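Local structure of purine-binding protein BAB2_0673 (3S99) at residues F91-G96 with S126-R131; D99-V104 with V111-A116; N275-M280 with Q338-M343. The protein binds adenine and probably other purines such as guanine, and may be part of an ABC-type system for their uptake. All blocks are in the same frame, centred on the assembly; numbering follows the deposited sequence.

From the N terminus, the chain lays down strand 89-92 and runs into the loop that meets adenine, then forms helix 98-105 and returns as strand 112-116. Contact 2 closes this short excursion, with six residues between its segments. Strand 125-130 follows, and contact 1 closes a 29-residue span around the whole of contact 2 by reaching across the intervening strand 112-116. The centres of contacts 1 and 2 are about 10 Å apart. Contact 3 comes later, in series: strand 275-278 adds one edge of the sheet, beside 125-130, and 57 residues separate segment 275-280 from 338-343. All three reach one parallel sheet; in contacts 2 and 3 a helix packs on it.

Contact 1 of 3, residues F91-G96 with S126-R131; sequences FTTSFG and SAYNAR. With ADE (adenine), chain T.
The phenol of Y128 spans the parallel sheet from strand 125-130 to F91 and T93, passing over strand 112-116, which lies between the two strands. The backbones are accordingly far apart, with the CA atoms of T93 and Y128 at 9.5 Å, and one long side chain makes the contact. With chi1 at 67° the CG of Y128 is tucked in over its own backbone, and the ring crosses A116 toward segment 91-96. The side chains of Y128 and F91 run nearly perpendicular; CE1 of Y128 lies at the edge of the F91 ring, in its plane and 4.0 Å from CD1 of F91. From alongside, the methyl CG2 of T93 comes to 3.8 Å from OH of Y128. That hydroxyl is hydrogen-bonded to OH of Y259.

This interface lies at the C-terminal end of strand 89-92, where sheets of the periplasmic binding protein type carry ligand-contacting loops. T93 marks the change from strand to loop: its OG1 is hydrogen-bonded to O of I32, and its carbonyl O accepts a hydrogen bond from NE1 of W42, an adenine-binding residue. Directly after it, OG of S94 lies 2.8 Å from N3 of adenine, and the backbone N of F95 lies 2.8 Å from N9 of the purine. N129, one residue beyond Y128, touches T117, another pocket residue, with its side chain.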
loop_
_atom_site.group_PDB
_atom_site.type_symbol
_atom_site.label_atom_id
_atom_site.label_comp_id
_atom_site.label_asym_id
_atom_site.label_seq_id
_atom_site.Cartn_x
_atom_site.Cartn_y
_atom_site.Cartn_z
ATOM N N PHE A 91 -11.503 -3.042 12.741
ATOM C CA PHE A 91 -10.750 -2.772 11.514
ATOM C C PHE A 91 -9.976 -4.026 11.130
ATOM O O PHE A 91 -9.184 -4.550 11.931
ATOM C CB PHE A 91 -9.771 -1.620 11.720
ATOM C CG PHE A 91 -10.428 -0.284 11.936
ATOM C CD1 PHE A 91 -10.697 0.556 10.846
ATOM C CD2 PHE A 91 -10.756 0.150 13.194
ATOM C CE1 PHE A 91 -11.313 1.772 11.030
ATOM C CE2 PHE A 91 -11.348 1.395 13.383
ATOM C CZ PHE A 91 -11.623 2.202 12.290
ATOM N N THR A 92 -10.220 -4.521 9.922
ATOM C CA THR A 92 -9.540 -5.693 9.375
ATOM C C THR A 92 -8.561 -5.192 8.323
ATOM O O THR A 92 -8.961 -4.623 7.314
ATOM C CB THR A 92 -10.530 -6.776 8.907
ATOM O OG1 THR A 92 -11.441 -6.250 7.949
ATOM C CG2 THR A 92 -11.314 -7.328 10.128
ATOM N N THR A 93 -7.265 -5.278 8.637
ATOM C CA THR A 93 -6.270 -4.409 7.963
ATOM C C THR A 93 -5.466 -5.043 6.834
ATOM O O THR A 93 -4.357 -4.606 6.514
ATOM C CB THR A 93 -5.320 -3.736 8.989
ATOM O OG1 THR A 93 -4.516 -4.734 9.636
ATOM C CG2 THR A 93 -6.114 -2.942 10.067
ATOM N N SER A 94 -6.045 -6.006 6.153
ATOM C CA SER A 94 -5.394 -6.649 5.025
ATOM C C SER A 94 -6.425 -7.137 4.029
ATOM O O SER A 94 -7.503 -7.553 4.406
ATOM C CB SER A 94 -4.539 -7.826 5.505
ATOM O OG SER A 94 -3.831 -8.421 4.429
ATOM N N PHE A 95 -6.057 -7.119 2.756
ATOM C CA PHE A 95 -6.927 -7.497 1.660
ATOM C C PHE A 95 -7.580 -8.864 1.817
ATOM O O PHE A 95 -8.761 -9.012 1.560
ATOM C CB PHE A 95 -6.155 -7.469 0.334
ATOM C CG PHE A 95 -7.005 -7.795 -0.859
ATOM C CD1 PHE A 95 -8.088 -6.989 -1.197
ATOM C CD2 PHE A 95 -6.715 -8.887 -1.661
ATOM C CE1 PHE A 95 -8.891 -7.280 -2.300
ATOM C CE2 PHE A 95 -7.512 -9.191 -2.783
ATOM C CZ PHE A 95 -8.594 -8.358 -3.106
ATOM N N GLY A 96 -6.816 -9.855 2.249
ATOM C CA GLY A 96 -7.329 -11.228 2.376
ATOM C C GLY A 96 -8.372 -11.424 3.466
ATOM O O GLY A 96 -9.002 -12.477 3.567
ATOM N N SER A 126 -17.885 -1.270 6.035
ATOM C CA SER A 126 -17.290 -0.323 5.136
ATOM C C SER A 126 -15.992 -0.900 4.584
ATOM O O SER A 126 -15.401 -1.832 5.147
ATOM C CB SER A 126 -17.018 1.013 5.854
ATOM O OG SER A 126 -18.226 1.665 6.185
ATOM N N ALA A 127 -15.558 -0.319 3.480
ATOM C CA ALA A 127 -14.354 -0.703 2.785
ATOM C C ALA A 127 -13.562 0.547 2.555
ATOM O O ALA A 127 -14.030 1.516 1.943
ATOM C CB ALA A 127 -14.668 -1.388 1.412
ATOM N N TYR A 128 -12.317 0.506 2.972
ATOM C CA TYR A 128 -11.473 1.648 2.826
ATOM C C TYR A 128 -10.207 1.282 2.088
ATOM O O TYR A 128 -9.395 0.471 2.550
ATOM C CB TYR A 128 -11.262 2.325 4.186
ATOM C CG TYR A 128 -10.462 1.525 5.238
ATOM C CD1 TYR A 128 -11.069 0.552 6.016
ATOM C CD2 TYR A 128 -9.105 1.766 5.440
ATOM C CE1 TYR A 128 -10.345 -0.158 6.969
ATOM C CE2 TYR A 128 -8.381 1.063 6.370
ATOM C CZ TYR A 128 -9.012 0.108 7.153
ATOM O OH TYR A 128 -8.301 -0.585 8.104
ATOM N N ASN A 129 -10.062 1.883 0.904
ATOM C CA ASN A 129 -8.956 1.615 0.002
ATOM C C ASN A 129 -8.147 2.895 -0.274
ATOM O O ASN A 129 -8.692 3.995 -0.223
ATOM C CB ASN A 129 -9.534 1.000 -1.301
ATOM C CG ASN A 129 -8.477 0.297 -2.136
ATOM O OD1 ASN A 129 -7.350 0.141 -1.680
ATOM N ND2 ASN A 129 -8.848 -0.156 -3.360
ATOM N N ALA A 130 -6.841 2.750 -0.516
ATOM C CA ALA A 130 -5.956 3.880 -0.800
ATOM C C ALA A 130 -5.385 3.710 -2.180
ATOM O O ALA A 130 -5.020 2.598 -2.554
ATOM C CB ALA A 130 -4.807 3.966 0.210
ATOM N N ARG A 131 -5.273 4.809 -2.926
ATOM C CA ARG A 131 -4.634 4.771 -4.236
ATOM C C ARG A 131 -3.103 4.754 -4.092
ATOM O O ARG A 131 -2.427 5.726 -4.478
ATOM C CB ARG A 131 -5.042 5.986 -5.065
ATOM C CG ARG A 131 -6.530 6.084 -5.318
ATOM C CD ARG A 131 -6.871 7.183 -6.327
ATOM N NE ARG A 131 -8.316 7.319 -6.457
ATOM C CZ ARG A 131 -9.092 6.632 -7.292
ATOM N NH1 ARG A 131 -8.580 5.770 -8.150
ATOM N NH2 ARG A 131 -10.417 6.816 -7.276
HETATM N N9 ADE T . -3.678 -5.753 2.019
HETATM C C8 ADE T . -3.675 -4.840 0.988
HETATM N N7 ADE T . -2.512 -4.286 0.744
HETATM C C5 ADE T . -1.728 -4.924 1.713
HETATM C C6 ADE T . -0.393 -4.777 1.972
HETATM N N6 ADE T . 0.273 -3.883 1.227
HETATM N N1 ADE T . 0.153 -5.521 2.989
HETATM C C2 ADE T . -0.636 -6.371 3.668
HETATM N N3 ADE T . -1.939 -6.601 3.505
HETATM C C4 ADE T . -2.404 -5.826 2.498
#

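Contact 2 of 3, residues D99-V104 with V111-A116; sequences DPTVKV and VKFEHA
T101 and F113 form the centre of this buried contact, their side chains running antiparallel alongside one another. The methyl CG2 of T101 comes to 3.7 Å from CB of F113 and also reaches CD1 of the ring at 4.0 Å. In T101 the methyl stands anti to the backbone N and OG1 anti to the carbonyl carbon (chi1 -56°), which turns carbon to the phenylalanine and brings OG1 near the histidine, 4.2 Å from CD2 of H115. One helical turn on, V104 meets the far end of the same ring, its CG1 approaching CZ of F113 at 4.2 Å.

In the next shell, CG1 of V111 lies over one face of the F113 ring, 3.6 Å above the plane and displaced toward the rim, while I79 of helix 73-84 touches both V104 and F113. OG1 of T101 is hydrogen-bonded to the carbonyl O of Y97, a turn earlier, and to OG1 of T92 on strand 89-92. NE2 of H115 is hydrogen-bonded to the carbonyl O of S94, a residue of the adenine pocket.

The segments belong to the beta-alpha-beta unit 89-92, 98-105, 112-116. The helix runs nearly antiparallel to strand 112-116, at 169° with the axes 9.3 Å apart, as expected for a helix returning the chain to a parallel neighbour. Across the interface itself the contacts are van der Waals in kind; OG1 of T101 and NE2 of H115 find their hydrogen-bond partners in strand 89-92 and the connection that follows it, so the same two residues tie the pocket loop to the packed helix and strand.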
loop_
_atom_site.group_PDB
_atom_site.type_symbol
_atom_site.label_atom_id
_atom_site.label_comp_id
_atom_site.label_asym_id
_atom_site.label_seq_id
_atom_site.Cartn_x
_atom_site.Cartn_y
_atom_site.Cartn_z
ATOM N N ASP A 99 -13.378 -11.461 2.527
ATOM C CA ASP A 99 -14.453 -12.440 2.665
ATOM C C ASP A 99 -14.717 -12.858 4.111
ATOM O O ASP A 99 -15.870 -12.966 4.518
ATOM C CB ASP A 99 -14.172 -13.657 1.748
ATOM C CG ASP A 99 -14.260 -13.299 0.280
ATOM O OD1 ASP A 99 -14.683 -12.161 -0.029
ATOM O OD2 ASP A 99 -13.921 -14.154 -0.567
ATOM N N PRO A 100 -13.656 -13.076 4.903
ATOM C CA PRO A 100 -13.872 -13.312 6.330
ATOM C C PRO A 100 -14.663 -12.200 7.022
ATOM O O PRO A 100 -15.506 -12.500 7.851
ATOM C CB PRO A 100 -12.457 -13.366 6.875
ATOM C CG PRO A 100 -11.693 -14.024 5.796
ATOM C CD PRO A 100 -12.274 -13.424 4.515
ATOM N N THR A 101 -14.430 -10.935 6.635
ATOM C CA THR A 101 -15.124 -9.818 7.287
ATOM C C THR A 101 -16.593 -9.778 6.855
ATOM O O THR A 101 -17.480 -9.527 7.672
ATOM C CB THR A 101 -14.440 -8.475 6.955
ATOM O OG1 THR A 101 -13.042 -8.528 7.320
ATOM C CG2 THR A 101 -15.144 -7.316 7.668
ATOM N N VAL A 102 -16.849 -10.023 5.572
ATOM C CA VAL A 102 -18.225 -10.091 5.062
ATOM C C VAL A 102 -18.988 -11.214 5.784
ATOM O O VAL A 102 -20.121 -11.031 6.215
ATOM C CB VAL A 102 -18.268 -10.302 3.529
ATOM C CG1 VAL A 102 -19.692 -10.614 3.053
ATOM C CG2 VAL A 102 -17.690 -9.083 2.775
ATOM N N LYS A 103 -18.351 -12.358 5.938
ATOM C CA LYS A 103 -18.985 -13.480 6.600
ATOM C C LYS A 103 -19.282 -13.188 8.052
ATOM O O LYS A 103 -20.420 -13.425 8.509
ATOM C CB LYS A 103 -18.145 -14.743 6.516
ATOM C CG LYS A 103 -18.823 -15.979 7.165
ATOM C CD LYS A 103 -17.851 -17.148 7.294
ATOM C CE LYS A 103 -18.422 -18.308 8.146
ATOM N NZ LYS A 103 -17.851 -19.620 7.681
ATOM N N VAL A 104 -18.276 -12.708 8.783
ATOM C CA VAL A 104 -18.440 -12.509 10.210
ATOM C C VAL A 104 -19.433 -11.390 10.492
ATOM O O VAL A 104 -20.235 -11.487 11.402
ATOM C CB VAL A 104 -17.099 -12.253 10.938
ATOM C CG1 VAL A 104 -17.360 -11.876 12.379
ATOM C CG2 VAL A 104 -16.182 -13.513 10.827
ATOM N N VAL A 111 -22.245 -4.720 15.507
ATOM C CA VAL A 111 -20.823 -4.343 15.362
ATOM C C VAL A 111 -20.625 -3.687 13.997
ATOM O O VAL A 111 -21.282 -4.041 13.036
ATOM C CB VAL A 111 -19.881 -5.560 15.532
ATOM C CG1 VAL A 111 -18.372 -5.159 15.298
ATOM C CG2 VAL A 111 -20.103 -6.219 16.912
ATOM N N LYS A 112 -19.724 -2.719 13.917
ATOM C CA LYS A 112 -19.398 -2.085 12.640
ATOM C C LYS A 112 -18.013 -2.564 12.248
ATOM O O LYS A 112 -17.111 -2.564 13.090
ATOM C CB LYS A 112 -19.368 -0.562 12.770
ATOM C CG LYS A 112 -20.599 0.148 13.322
ATOM C CD LYS A 112 -21.866 -0.356 12.796
ATOM C CE LYS A 112 -23.001 0.664 13.079
ATOM N NZ LYS A 112 -23.525 0.556 14.445
ATOM N N PHE A 113 -17.846 -2.916 10.969
ATOM C CA PHE A 113 -16.627 -3.512 10.434
ATOM C C PHE A 113 -16.037 -2.580 9.380
ATOM O O PHE A 113 -16.769 -1.986 8.637
ATOM C CB PHE A 113 -16.938 -4.861 9.817
ATOM C CG PHE A 113 -17.343 -5.894 10.827
ATOM C CD1 PHE A 113 -16.386 -6.710 11.449
ATOM C CD2 PHE A 113 -18.661 -6.019 11.204
ATOM C CE1 PHE A 113 -16.774 -7.663 12.383
ATOM C CE2 PHE A 113 -19.038 -6.968 12.130
ATOM C CZ PHE A 113 -18.085 -7.774 12.734
ATOM N N GLU A 114 -14.719 -2.452 9.345
ATOM C CA GLU A 114 -14.021 -1.561 8.390
ATOM C C GLU A 114 -12.910 -2.414 7.792
ATOM O O GLU A 114 -12.002 -2.846 8.521
ATOM C CB GLU A 114 -13.407 -0.382 9.111
ATOM C CG GLU A 114 -14.373 0.656 9.664
ATOM C CD GLU A 114 -14.803 1.687 8.619
ATOM O OE1 GLU A 114 -14.117 1.831 7.581
ATOM O OE2 GLU A 114 -15.827 2.362 8.852
ATOM N N HIS A 115 -13.023 -2.749 6.512
ATOM C CA HIS A 115 -12.063 -3.596 5.862
ATOM C C HIS A 115 -11.114 -2.769 4.950
ATOM O O HIS A 115 -11.555 -1.982 4.096
ATOM C CB HIS A 115 -12.735 -4.665 5.011
ATOM C CG HIS A 115 -11.740 -5.472 4.247
ATOM N ND1 HIS A 115 -11.680 -5.485 2.864
ATOM C CD2 HIS A 115 -10.679 -6.194 4.683
ATOM C CE1 HIS A 115 -10.657 -6.239 2.487
ATOM N NE2 HIS A 115 -10.031 -6.676 3.569
ATOM N N ALA A 116 -9.825 -3.000 5.114
ATOM C CA ALA A 116 -8.789 -2.270 4.386
ATOM C C ALA A 116 -8.563 -2.830 2.989
ATOM O O ALA A 116 -8.238 -3.990 2.829
ATOM C CB ALA A 116 -7.473 -2.316 5.198
#

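Contact 3 of 3, residues N275-M280 with Q338-M343; sequences NIWWGM and QTLLGM
W277, with L341 and L340, makes the whole of this contact: a flat indole from a strand is met by two consecutive leucines of segment 338-343. L341 approaches over one face. Its CD2 stands 3.8 Å from the centroid of the six-membered ring of W277 and 20° off the ring normal, a CH-pi contact, and reaches CZ3 at 3.6 Å. L340 arrives at the edge instead, its CB in the indole plane and 3.7 Å from CH2 of W277. Face and edge at the outer end of the six-membered ring are thus taken by neighbouring residues. The indole of W277 reaches out from the strand toward the helix because chi1, at -166°, sets CG trans to N.

Strand 275-278 is an outermost strand of the six-stranded parallel sheet, next to 125-130. Helix 337-341 packs elsewhere on strand 327-329, and O of L340 is hydrogen-bonded to NE2 of Q165 in helix 161-175. That helix follows strand 151-156 of the mixed sheet, consistent with a bridge between the two lobes of a periplasmic binding protein fold.

The rotation of the indole is held by a hydrogen bond from its NE1 to the carbonyl O of A130. On the face opposite L341 a cation-pi contact comes from R131, whose NH2 forms a salt bridge with D337.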
loop_
_atom_site.group_PDB
_atom_site.type_symbol
_atom_site.label_atom_id
_atom_site.label_comp_id
_atom_site.label_asym_id
_atom_site.label_seq_id
_atom_site.Cartn_x
_atom_site.Cartn_y
_atom_site.Cartn_z
ATOM N N ASN A 275 -18.060 2.659 0.820
ATOM C CA ASN A 275 -16.918 2.141 0.071
ATOM C C ASN A 275 -16.170 3.364 -0.500
ATOM O O ASN A 275 -16.736 4.176 -1.269
ATOM C CB ASN A 275 -17.450 1.202 -1.035
ATOM C CG ASN A 275 -16.417 0.848 -2.089
ATOM O OD1 ASN A 275 -15.501 1.623 -2.398
ATOM N ND2 ASN A 275 -16.587 -0.327 -2.685
ATOM N N ILE A 276 -14.906 3.490 -0.136
ATOM C CA ILE A 276 -14.105 4.642 -0.554
ATOM C C ILE A 276 -12.754 4.204 -1.109
ATOM O O ILE A 276 -12.157 3.202 -0.674
ATOM C CB ILE A 276 -13.925 5.676 0.629
ATOM C CG1 ILE A 276 -13.238 5.051 1.854
ATOM C CG2 ILE A 276 -15.262 6.222 1.061
ATOM C CD1 ILE A 276 -11.790 5.369 1.963
ATOM N N TRP A 277 -12.272 4.955 -2.084
ATOM C CA TRP A 277 -10.953 4.737 -2.605
ATOM C C TRP A 277 -10.338 6.089 -2.749
ATOM O O TRP A 277 -10.725 6.885 -3.629
ATOM C CB TRP A 277 -10.999 3.986 -3.938
ATOM C CG TRP A 277 -9.665 3.425 -4.365
ATOM C CD1 TRP A 277 -8.528 3.329 -3.618
ATOM C CD2 TRP A 277 -9.366 2.834 -5.628
ATOM N NE1 TRP A 277 -7.527 2.715 -4.341
ATOM C CE2 TRP A 277 -8.017 2.395 -5.580
ATOM C CE3 TRP A 277 -10.102 2.627 -6.798
ATOM C CZ2 TRP A 277 -7.386 1.760 -6.660
ATOM C CZ3 TRP A 277 -9.462 1.965 -7.891
ATOM C CH2 TRP A 277 -8.105 1.574 -7.804
ATOM N N TRP A 278 -9.414 6.398 -1.840
ATOM C CA TRP A 278 -8.867 7.741 -1.788
ATOM C C TRP A 278 -7.354 7.717 -1.984
ATOM O O TRP A 278 -6.701 6.702 -1.733
ATOM C CB TRP A 278 -9.187 8.389 -0.446
ATOM C CG TRP A 278 -10.624 8.681 -0.185
ATOM C CD1 TRP A 278 -11.656 8.744 -1.101
ATOM C CD2 TRP A 278 -11.201 8.998 1.083
ATOM N NE1 TRP A 278 -12.836 9.041 -0.463
ATOM C CE2 TRP A 278 -12.587 9.232 0.871
ATOM C CE3 TRP A 278 -10.686 9.113 2.380
ATOM C CZ2 TRP A 278 -13.467 9.546 1.920
ATOM C CZ3 TRP A 278 -11.560 9.454 3.425
ATOM C CH2 TRP A 278 -12.934 9.645 3.188
ATOM N N GLY A 279 -6.803 8.866 -2.399
ATOM C CA GLY A 279 -5.387 8.977 -2.712
ATOM C C GLY A 279 -4.761 10.196 -2.091
ATOM O O GLY A 279 -5.066 10.563 -0.940
ATOM N N MET A 280 -3.889 10.847 -2.857
ATOM C CA MET A 280 -3.120 11.963 -2.336
ATOM C C MET A 280 -3.996 13.199 -2.083
ATOM O O MET A 280 -3.790 13.907 -1.097
ATOM C CB MET A 280 -1.979 12.305 -3.291
ATOM C CG MET A 280 -0.915 11.219 -3.361
ATOM S SD MET A 280 0.422 11.547 -4.524
ATOM C CE MET A 280 1.646 10.410 -3.864
ATOM N N GLN A 338 -12.979 0.798 -12.059
ATOM C CA GLN A 338 -13.350 -0.610 -12.129
ATOM C C GLN A 338 -12.281 -1.466 -12.853
ATOM O O GLN A 338 -12.041 -2.608 -12.460
ATOM C CB GLN A 338 -14.704 -0.789 -12.800
ATOM C CG GLN A 338 -15.264 -2.180 -12.734
ATOM C CD GLN A 338 -16.619 -2.265 -13.407
ATOM O OE1 GLN A 338 -17.646 -2.275 -12.735
ATOM N NE2 GLN A 338 -16.627 -2.296 -14.731
ATOM N N THR A 339 -11.647 -0.920 -13.879
ATOM C CA THR A 339 -10.571 -1.652 -14.569
ATOM C C THR A 339 -9.367 -1.850 -13.638
ATOM O O THR A 339 -8.805 -2.950 -13.552
ATOM C CB THR A 339 -10.134 -0.927 -15.836
ATOM O OG1 THR A 339 -11.273 -0.766 -16.678
ATOM C CG2 THR A 339 -9.041 -1.718 -16.618
ATOM N N LEU A 340 -9.002 -0.806 -12.903
ATOM C CA LEU A 340 -7.881 -0.900 -11.973
ATOM C C LEU A 340 -8.130 -1.964 -10.905
ATOM O O LEU A 340 -7.214 -2.709 -10.524
ATOM C CB LEU A 340 -7.575 0.458 -11.315
ATOM C CG LEU A 340 -7.312 1.656 -12.249
ATOM C CD1 LEU A 340 -6.704 2.838 -11.469
ATOM C CD2 LEU A 340 -6.435 1.244 -13.449
ATOM N N LEU A 341 -9.375 -2.067 -10.446
ATOM C CA LEU A 341 -9.691 -2.881 -9.271
ATOM C C LEU A 341 -9.623 -4.354 -9.600
ATOM O O LEU A 341 -9.466 -5.206 -8.708
ATOM C CB LEU A 341 -11.082 -2.514 -8.718
ATOM C CG LEU A 341 -11.167 -1.255 -7.846
ATOM C CD1 LEU A 341 -12.584 -1.082 -7.321
ATOM C CD2 LEU A 341 -10.197 -1.339 -6.666
ATOM N N GLY A 342 -9.756 -4.667 -10.881
ATOM C CA GLY A 342 -9.568 -6.033 -11.346
ATOM C C GLY A 342 -8.296 -6.223 -12.140
ATOM O O GLY A 342 -8.152 -7.251 -12.785
ATOM N N MET A 343 -7.363 -5.262 -12.088
ATOM C CA MET A 343 -6.185 -5.251 -12.985
ATOM C C MET A 343 -5.376 -6.551 -12.922
ATOM O O MET A 343 -4.861 -6.932 -11.862
ATOM C CB MET A 343 -5.264 -4.061 -12.691
ATOM C CG MET A 343 -4.260 -3.725 -13.811
ATOM S SD MET A 343 -3.392 -2.213 -13.387
ATOM C CE MET A 343 -3.539 -1.284 -14.902
#